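Local coordinates for ATP-dependent DNA ligase (Mycobacterium tuberculosis, PDB 6NHX), which uses ATP to seal breaks in double-stranded DNA, working with Ku in the non-homologous end-joining repair of double-strand breaks, at residues A[207-219]-A[225-239]. The protein carries 1 engineered substitution. Sequence-based numbering, arbitrary orientation.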
ATOM      1  N   GLY A 207     -21.049  -5.163 -11.836  1.00 53.02           N
ATOM      2  CA  GLY A 207     -20.520  -4.102 -11.001  1.00 50.57           C
ATOM      3  C   GLY A 207     -19.840  -2.987 -11.776  1.00 51.95           C
ATOM      4  O   GLY A 207     -20.419  -2.449 -12.708  1.00 66.14           O
ATOM      5  N   VAL A 208     -18.614  -2.643 -11.387  1.00 43.78           N
ATOM      6  CA  VAL A 208     -17.860  -1.535 -11.970  1.00 46.60           C
ATOM      7  C   VAL A 208     -16.746  -2.146 -12.807  1.00 49.66           C
ATOM      8  O   VAL A 208     -15.707  -2.546 -12.275  1.00 39.66           O
ATOM      9  CB  VAL A 208     -17.288  -0.600 -10.898  1.00 47.33           C
ATOM     10  CG1 VAL A 208     -16.452   0.508 -11.539  1.00 44.08           C
ATOM     11  CG2 VAL A 208     -18.395  -0.008 -10.063  1.00 51.35           C
ATOM     12  N   GLY A 209     -16.943  -2.199 -14.124  1.00 53.23           N
ATOM     13  CA  GLY A 209     -15.930  -2.784 -14.985  1.00 44.98           C
ATOM     14  C   GLY A 209     -14.686  -1.929 -15.110  1.00 40.62           C
ATOM     15  O   GLY A 209     -13.567  -2.451 -15.158  1.00 39.94           O
ATOM     16  N   SER A 210     -14.852  -0.612 -15.145  1.00 27.66           N
ATOM     17  CA  SER A 210     -13.734   0.240 -15.500  1.00 23.17           C
ATOM     18  C   SER A 210     -14.049   1.669 -15.094  1.00 19.26           C
ATOM     19  O   SER A 210     -15.204   2.035 -14.857  1.00 19.17           O
ATOM     20  CB  SER A 210     -13.458   0.172 -17.003  1.00 25.59           C
ATOM     21  OG  SER A 210     -14.620   0.527 -17.734  1.00 23.18           O
ATOM     22  N   LEU A 211     -12.995   2.467 -15.030  1.00 17.71           N
ATOM     23  CA  LEU A 211     -13.079   3.849 -14.598  1.00 17.51           C
ATOM     24  C   LEU A 211     -12.455   4.715 -15.672  1.00 18.28           C
ATOM     25  O   LEU A 211     -11.438   4.349 -16.273  1.00 20.30           O
ATOM     26  CB  LEU A 211     -12.339   4.058 -13.281  1.00 19.05           C
ATOM     27  CG  LEU A 211     -12.926   3.265 -12.114  1.00 22.93           C
ATOM     28  CD1 LEU A 211     -11.990   3.328 -10.956  1.00 30.31           C
ATOM     29  CD2 LEU A 211     -14.258   3.828 -11.717  1.00 19.37           C
ATOM     30  N   LEU A 212     -13.070   5.863 -15.900  1.00 16.66           N
ATOM     31  CA  LEU A 212     -12.584   6.838 -16.859  1.00 14.01           C
ATOM     32  C   LEU A 212     -11.815   7.886 -16.061  1.00 15.54           C
ATOM     33  O   LEU A 212     -12.397   8.566 -15.209  1.00 18.94           O
ATOM     34  CB  LEU A 212     -13.760   7.447 -17.622  1.00 17.77           C
ATOM     35  CG  LEU A 212     -14.484   6.515 -18.618  1.00 20.28           C
ATOM     36  CD1 LEU A 212     -13.510   5.793 -19.542  1.00 23.00           C
ATOM     37  CD2 LEU A 212     -15.421   5.502 -17.940  1.00 22.44           C
ATOM     38  N   MET A 213     -10.511   7.983 -16.320  1.00 14.93           N
ATOM     39  CA  MET A 213      -9.550   8.740 -15.531  1.00 14.43           C
ATOM     40  C   MET A 213      -9.269  10.089 -16.164  1.00 13.57           C
ATOM     41  O   MET A 213      -9.299  10.230 -17.390  1.00 15.89           O
ATOM     42  CB  MET A 213      -8.208   8.001 -15.506  1.00 18.80           C
ATOM     43  CG  MET A 213      -8.238   6.573 -14.994  1.00 18.03           C
ATOM     44  SD  MET A 213      -6.603   5.833 -15.238  1.00 25.10           S
ATOM     45  CE  MET A 213      -6.480   5.832 -17.020  1.00 34.13           C
ATOM     46  N   GLY A 214      -8.919  11.064 -15.326  1.00 13.34           N
ATOM     47  CA  GLY A 214      -8.475  12.344 -15.846  1.00 15.78           C
ATOM     48  C   GLY A 214      -7.459  13.043 -14.958  1.00 18.52           C
ATOM     49  O   GLY A 214      -7.335  12.738 -13.760  1.00 14.70           O
ATOM     50  N   ILE A 215      -6.751  13.980 -15.562  1.00 15.22           N
ATOM     51  CA  ILE A 215      -5.839  14.876 -14.846  1.00 15.14           C
ATOM     52  C   ILE A 215      -6.492  16.256 -14.828  1.00 16.50           C
ATOM     53  O   ILE A 215      -6.844  16.769 -15.892  1.00 16.61           O
ATOM     54  CB  ILE A 215      -4.464  14.953 -15.538  1.00 16.95           C
ATOM     55  CG1 ILE A 215      -3.826  13.568 -15.658  1.00 17.98           C
ATOM     56  CG2 ILE A 215      -3.541  15.920 -14.804  1.00 21.06           C
ATOM     57  CD1 ILE A 215      -3.484  12.906 -14.337  1.00 17.05           C
ATOM     58  N   PRO A 216      -6.659  16.885 -13.665  1.00 16.88           N
ATOM     59  CA  PRO A 216      -7.301  18.209 -13.641  1.00 18.44           C
ATOM     60  C   PRO A 216      -6.504  19.239 -14.429  1.00 21.27           C
ATOM     61  O   PRO A 216      -5.277  19.329 -14.316  1.00 23.07           O
ATOM     62  CB  PRO A 216      -7.342  18.556 -12.147  1.00 19.47           C
ATOM     63  CG  PRO A 216      -7.291  17.233 -11.467  1.00 17.25           C
ATOM     64  CD  PRO A 216      -6.382  16.390 -12.310  1.00 18.21           C
ATOM     65  N   GLY A 217      -7.213  20.013 -15.236  1.00 19.53           N
ATOM     66  CA  GLY A 217      -6.596  21.105 -15.951  1.00 23.09           C
ATOM     67  C   GLY A 217      -7.524  22.292 -16.014  1.00 28.96           C
ATOM     68  O   GLY A 217      -8.620  22.282 -15.443  1.00 24.93           O
ATOM     69  N   PRO A 218      -7.105  23.353 -16.699  1.00 32.98           N
ATOM     70  CA  PRO A 218      -8.055  24.423 -17.011  1.00 35.97           C
ATOM     71  C   PRO A 218      -9.156  23.853 -17.892  1.00 27.76           C
ATOM     72  O   PRO A 218      -8.889  23.150 -18.866  1.00 43.19           O
ATOM     73  CB  PRO A 218      -7.201  25.452 -17.763  1.00 33.97           C
ATOM     74  CG  PRO A 218      -5.778  25.106 -17.442  1.00 36.59           C
ATOM     75  CD  PRO A 218      -5.759  23.625 -17.228  1.00 30.03           C
ATOM     76  N   GLY A 219     -10.395  24.119 -17.523  1.00 36.78           N
ATOM     77  CA  GLY A 219     -11.501  23.624 -18.307  1.00 27.46           C
ATOM     78  C   GLY A 219     -11.966  22.227 -17.963  1.00 27.30           C
ATOM     79  O   GLY A 219     -12.943  21.763 -18.561  1.00 25.78           O
ATOM     80  N   GLY A 225      -7.647   8.026 -20.084  1.00 18.88           N
ATOM     81  CA  GLY A 225      -7.924   6.675 -20.524  1.00 18.62           C
ATOM     82  C   GLY A 225      -8.861   5.942 -19.585  1.00 18.84           C
ATOM     83  O   GLY A 225      -9.217   6.406 -18.503  1.00 18.04           O
ATOM     84  N   ARG A 226      -9.274   4.777 -20.053  1.00 23.45           N
ATOM     85  CA  ARG A 226     -10.047   3.858 -19.246  1.00 19.08           C
ATOM     86  C   ARG A 226      -9.094   2.920 -18.527  1.00 24.15           C
ATOM     87  O   ARG A 226      -8.139   2.411 -19.123  1.00 28.17           O
ATOM     88  CB  ARG A 226     -10.973   3.046 -20.147  1.00 21.69           C
ATOM     89  CG  ARG A 226     -11.702   1.949 -19.418  1.00 24.77           C
ATOM     90  CD  ARG A 226     -12.339   0.956 -20.376  1.00 32.05           C
ATOM     91  NE  ARG A 226     -13.032   1.642 -21.457  1.00 28.11           N
ATOM     92  CZ  ARG A 226     -14.222   2.215 -21.334  1.00 46.38           C
ATOM     93  NH1 ARG A 226     -14.870   2.177 -20.178  1.00 48.02           N
ATOM     94  NH2 ARG A 226     -14.770   2.826 -22.375  1.00 51.09           N
ATOM     95  N   VAL A 227      -9.345   2.708 -17.240  1.00 20.04           N
ATOM     96  CA  VAL A 227      -8.592   1.750 -16.435  1.00 23.30           C
ATOM     97  C   VAL A 227      -9.547   0.656 -15.993  1.00 22.75           C
ATOM     98  O   VAL A 227     -10.566   0.929 -15.349  1.00 22.04           O
ATOM     99  CB  VAL A 227      -7.859   2.398 -15.241  1.00 20.62           C
ATOM    100  CG1 VAL A 227      -8.811   3.010 -14.224  1.00 25.09           C
ATOM    101  CG2 VAL A 227      -6.924   1.382 -14.573  1.00 24.63           C
ATOM    102  N   GLY A 228      -9.238  -0.581 -16.365  1.00 33.58           N
ATOM    103  CA  GLY A 228     -10.011  -1.699 -15.863  1.00 36.32           C
ATOM    104  C   GLY A 228      -9.779  -1.876 -14.373  1.00 36.54           C
ATOM    105  O   GLY A 228      -8.690  -1.618 -13.857  1.00 32.06           O
ATOM    106  N   THR A 229     -10.824  -2.312 -13.671  1.00 30.28           N
ATOM    107  CA  THR A 229     -10.709  -2.524 -12.232  1.00 44.34           C
ATOM    108  C   THR A 229     -10.035  -3.844 -11.881  1.00 51.13           C
ATOM    109  O   THR A 229      -9.508  -3.975 -10.772  1.00 48.18           O
ATOM    110  CB  THR A 229     -12.085  -2.465 -11.558  1.00 44.27           C
ATOM    111  OG1 THR A 229     -12.895  -3.554 -12.026  1.00 47.20           O
ATOM    112  CG2 THR A 229     -12.782  -1.141 -11.858  1.00 42.32           C
ATOM    113  N   GLY A 230     -10.025  -4.810 -12.794  1.00 52.47           N
ATOM    114  CA  GLY A 230      -9.530  -6.149 -12.523  1.00 55.91           C
ATOM    115  C   GLY A 230     -10.649  -7.079 -12.135  1.00 63.10           C
ATOM    116  O   GLY A 230     -10.608  -8.271 -12.448  1.00 69.68           O
ATOM    117  N   LEU A 231     -11.654  -6.540 -11.439  1.00 61.50           N
ATOM    118  CA  LEU A 231     -12.889  -7.223 -11.058  1.00 61.69           C
ATOM    119  C   LEU A 231     -12.707  -8.179  -9.889  1.00 67.89           C
ATOM    120  O   LEU A 231     -12.188  -9.284 -10.047  1.00 79.11           O
ATOM    121  CB  LEU A 231     -13.565  -7.923 -12.245  1.00 59.92           C
ATOM    122  CG  LEU A 231     -13.911  -7.076 -13.474  1.00 59.90           C
ATOM    123  CD1 LEU A 231     -14.570  -7.921 -14.555  1.00 58.68           C
ATOM    124  CD2 LEU A 231     -14.806  -5.902 -13.105  1.00 64.13           C
ATOM    125  N   SER A 232     -13.127  -7.754  -8.707  1.00 57.64           N
ATOM    126  CA  SER A 232     -13.359  -8.657  -7.595  1.00 52.73           C
ATOM    127  C   SER A 232     -14.810  -9.078  -7.479  1.00 56.46           C
ATOM    128  O   SER A 232     -15.121  -9.961  -6.670  1.00 57.74           O
ATOM    129  CB  SER A 232     -12.889  -8.018  -6.278  1.00 56.03           C
ATOM    130  OG  SER A 232     -13.696  -8.458  -5.189  1.00 67.07           O
ATOM    131  N   GLU A 233     -15.696  -8.417  -8.224  1.00 57.86           N
ATOM    132  CA  GLU A 233     -17.139  -8.467  -8.007  1.00 61.65           C
ATOM    133  C   GLU A 233     -17.513  -8.002  -6.602  1.00 64.30           C
ATOM    134  O   GLU A 233     -18.693  -7.998  -6.225  1.00 73.13           O
ATOM    135  CB  GLU A 233     -17.751  -9.836  -8.324  1.00 64.35           C
ATOM    136  CG  GLU A 233     -17.527 -10.273  -9.756  1.00 67.90           C
ATOM    137  CD  GLU A 233     -18.117 -11.646 -10.030  1.00 75.03           C
ATOM    138  OE1 GLU A 233     -18.751 -12.215  -9.110  1.00 77.67           O
ATOM    139  OE2 GLU A 233     -17.947 -12.163 -11.154  1.00 77.46           O
ATOM    140  N   ARG A 234     -16.508  -7.608  -5.824  1.00 55.55           N
ATOM    141  CA  ARG A 234     -16.698  -6.866  -4.590  1.00 51.97           C
ATOM    142  C   ARG A 234     -15.994  -5.521  -4.625  1.00 48.82           C
ATOM    143  O   ARG A 234     -16.489  -4.558  -4.026  1.00 47.74           O
ATOM    144  CB  ARG A 234     -16.203  -7.687  -3.390  1.00 54.20           C
ATOM    145  CG  ARG A 234     -15.817  -6.859  -2.186  1.00 53.16           C
ATOM    146  CD  ARG A 234     -16.475  -7.344  -0.899  1.00 58.86           C
ATOM    147  NE  ARG A 234     -16.490  -6.303   0.127  1.00 64.27           N
ATOM    148  CZ  ARG A 234     -17.321  -6.291   1.163  1.00 66.57           C
ATOM    149  NH1 ARG A 234     -18.203  -7.270   1.313  1.00 65.43           N
ATOM    150  NH2 ARG A 234     -17.265  -5.309   2.055  1.00 65.72           N
ATOM    151  N   GLU A 235     -14.862  -5.436  -5.339  1.00 49.71           N
ATOM    152  CA  GLU A 235     -14.338  -4.134  -5.732  1.00 53.48           C
ATOM    153  C   GLU A 235     -15.447  -3.255  -6.272  1.00 59.04           C
ATOM    154  O   GLU A 235     -15.495  -2.057  -5.978  1.00 56.72           O
ATOM    155  CB  GLU A 235     -13.307  -4.295  -6.851  1.00 49.56           C
ATOM    156  CG  GLU A 235     -11.921  -4.681  -6.420  1.00 57.10           C
ATOM    157  CD  GLU A 235     -11.071  -5.128  -7.594  1.00 69.97           C
ATOM    158  OE1 GLU A 235     -10.762  -4.276  -8.451  1.00 72.48           O
ATOM    159  OE2 GLU A 235     -10.708  -6.323  -7.666  1.00 73.97           O
ATOM    160  N   LEU A 236     -16.368  -3.856  -7.023  1.00 65.58           N
ATOM    161  CA  LEU A 236     -17.367  -3.133  -7.793  1.00 64.18           C
ATOM    162  C   LEU A 236     -18.521  -2.682  -6.906  1.00 65.92           C
ATOM    163  O   LEU A 236     -18.956  -1.528  -6.983  1.00 68.66           O
ATOM    164  CB  LEU A 236     -17.870  -4.056  -8.898  1.00 66.80           C
ATOM    165  CG  LEU A 236     -16.865  -5.051  -9.509  1.00 64.26           C
ATOM    166  CD1 LEU A 236     -17.512  -5.766 -10.681  1.00 69.81           C
ATOM    167  CD2 LEU A 236     -15.522  -4.427  -9.923  1.00 51.24           C
ATOM    168  N   ALA A 237     -19.010  -3.582  -6.047  1.00 65.24           N
ATOM    169  CA  ALA A 237     -20.049  -3.234  -5.082  1.00 65.29           C
ATOM    170  C   ALA A 237     -19.567  -2.159  -4.124  1.00 66.45           C
ATOM    171  O   ALA A 237     -20.346  -1.286  -3.723  1.00 70.73           O
ATOM    172  CB  ALA A 237     -20.465  -4.484  -4.297  1.00 60.21           C
ATOM    173  N   ASN A 238     -18.283  -2.192  -3.770  1.00 55.88           N
ATOM    174  CA  ASN A 238     -17.729  -1.186  -2.875  1.00 46.72           C
ATOM    175  C   ASN A 238     -17.343   0.079  -3.634  1.00 47.13           C
ATOM    176  O   ASN A 238     -17.643   1.191  -3.187  1.00 44.17           O
ATOM    177  CB  ASN A 238     -16.538  -1.770  -2.111  1.00 41.85           C
ATOM    178  CG  ASN A 238     -15.679  -0.704  -1.423  1.00 56.13           C
ATOM    179  OD1 ASN A 238     -15.127   0.195  -2.063  1.00 68.74           O
ATOM    180  ND2 ASN A 238     -15.550  -0.824  -0.109  1.00 58.15           N
ATOM    181  N   LEU A 239     -16.639  -0.064  -4.760  1.00 46.66           N
ATOM    182  CA  LEU A 239     -16.327   1.108  -5.572  1.00 38.19           C
ATOM    183  C   LEU A 239     -17.598   1.829  -5.982  1.00 34.57           C
ATOM    184  O   LEU A 239     -17.651   3.063  -5.950  1.00 29.85           O
ATOM    185  CB  LEU A 239     -15.515   0.708  -6.803  1.00 39.21           C
ATOM    186  CG  LEU A 239     -14.463   1.628  -7.409  1.00 32.01           C
ATOM    187  CD1 LEU A 239     -13.487   2.168  -6.379  1.00 36.68           C
ATOM    188  CD2 LEU A 239     -13.720   0.848  -8.485  1.00 30.26           C
TER
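Thr229 OG1 is held from two sides of the contact: it donates to Val208 O at 3.0 Å, lying in the carbonyl plane, and takes a weak bond from Leu231 N. Its chi1 of 65° sets OG1 between the backbone N and the carbonyl carbon, within range of Val208 O, while Thr229 N bonds Gly209 O. Further along, Leu211 and Val227 form a hydrogen-bonded antiparallel pair, with Val227 N 2.8 Å from Leu211 O and Leu211 N returning to Val227 O. This is the hairpin of strands 208-217 and 220-228 in the OB-fold domain, and a classic beta bulge at Gly209 and Ser210 lies opposite Arg200 of strand 190-201, which pairs with the other edge of strand 208-217. On one face of the hairpin Arg226, its chain bent at chi3, brings NH1 to Ser210 OG at 3.0 Å, in the guanidinium plane, as Leu212 CD1 sits above one face of that group, toward its rim. The opposite face of the hairpin, with Leu211, Met213 and Val227, is apolar: Met213 crosses Val227 at about a right angle, SD 3.7 Å from Val227 CB. Here too Leu211 CD1 meets Leu239 CD2 of helix 235-243 tip to tip at 3.9 Å, both leucines also touching Trp292. Val208 crosses Leu239 at about a right angle, CG1 4.1 Å from Leu239 CD2.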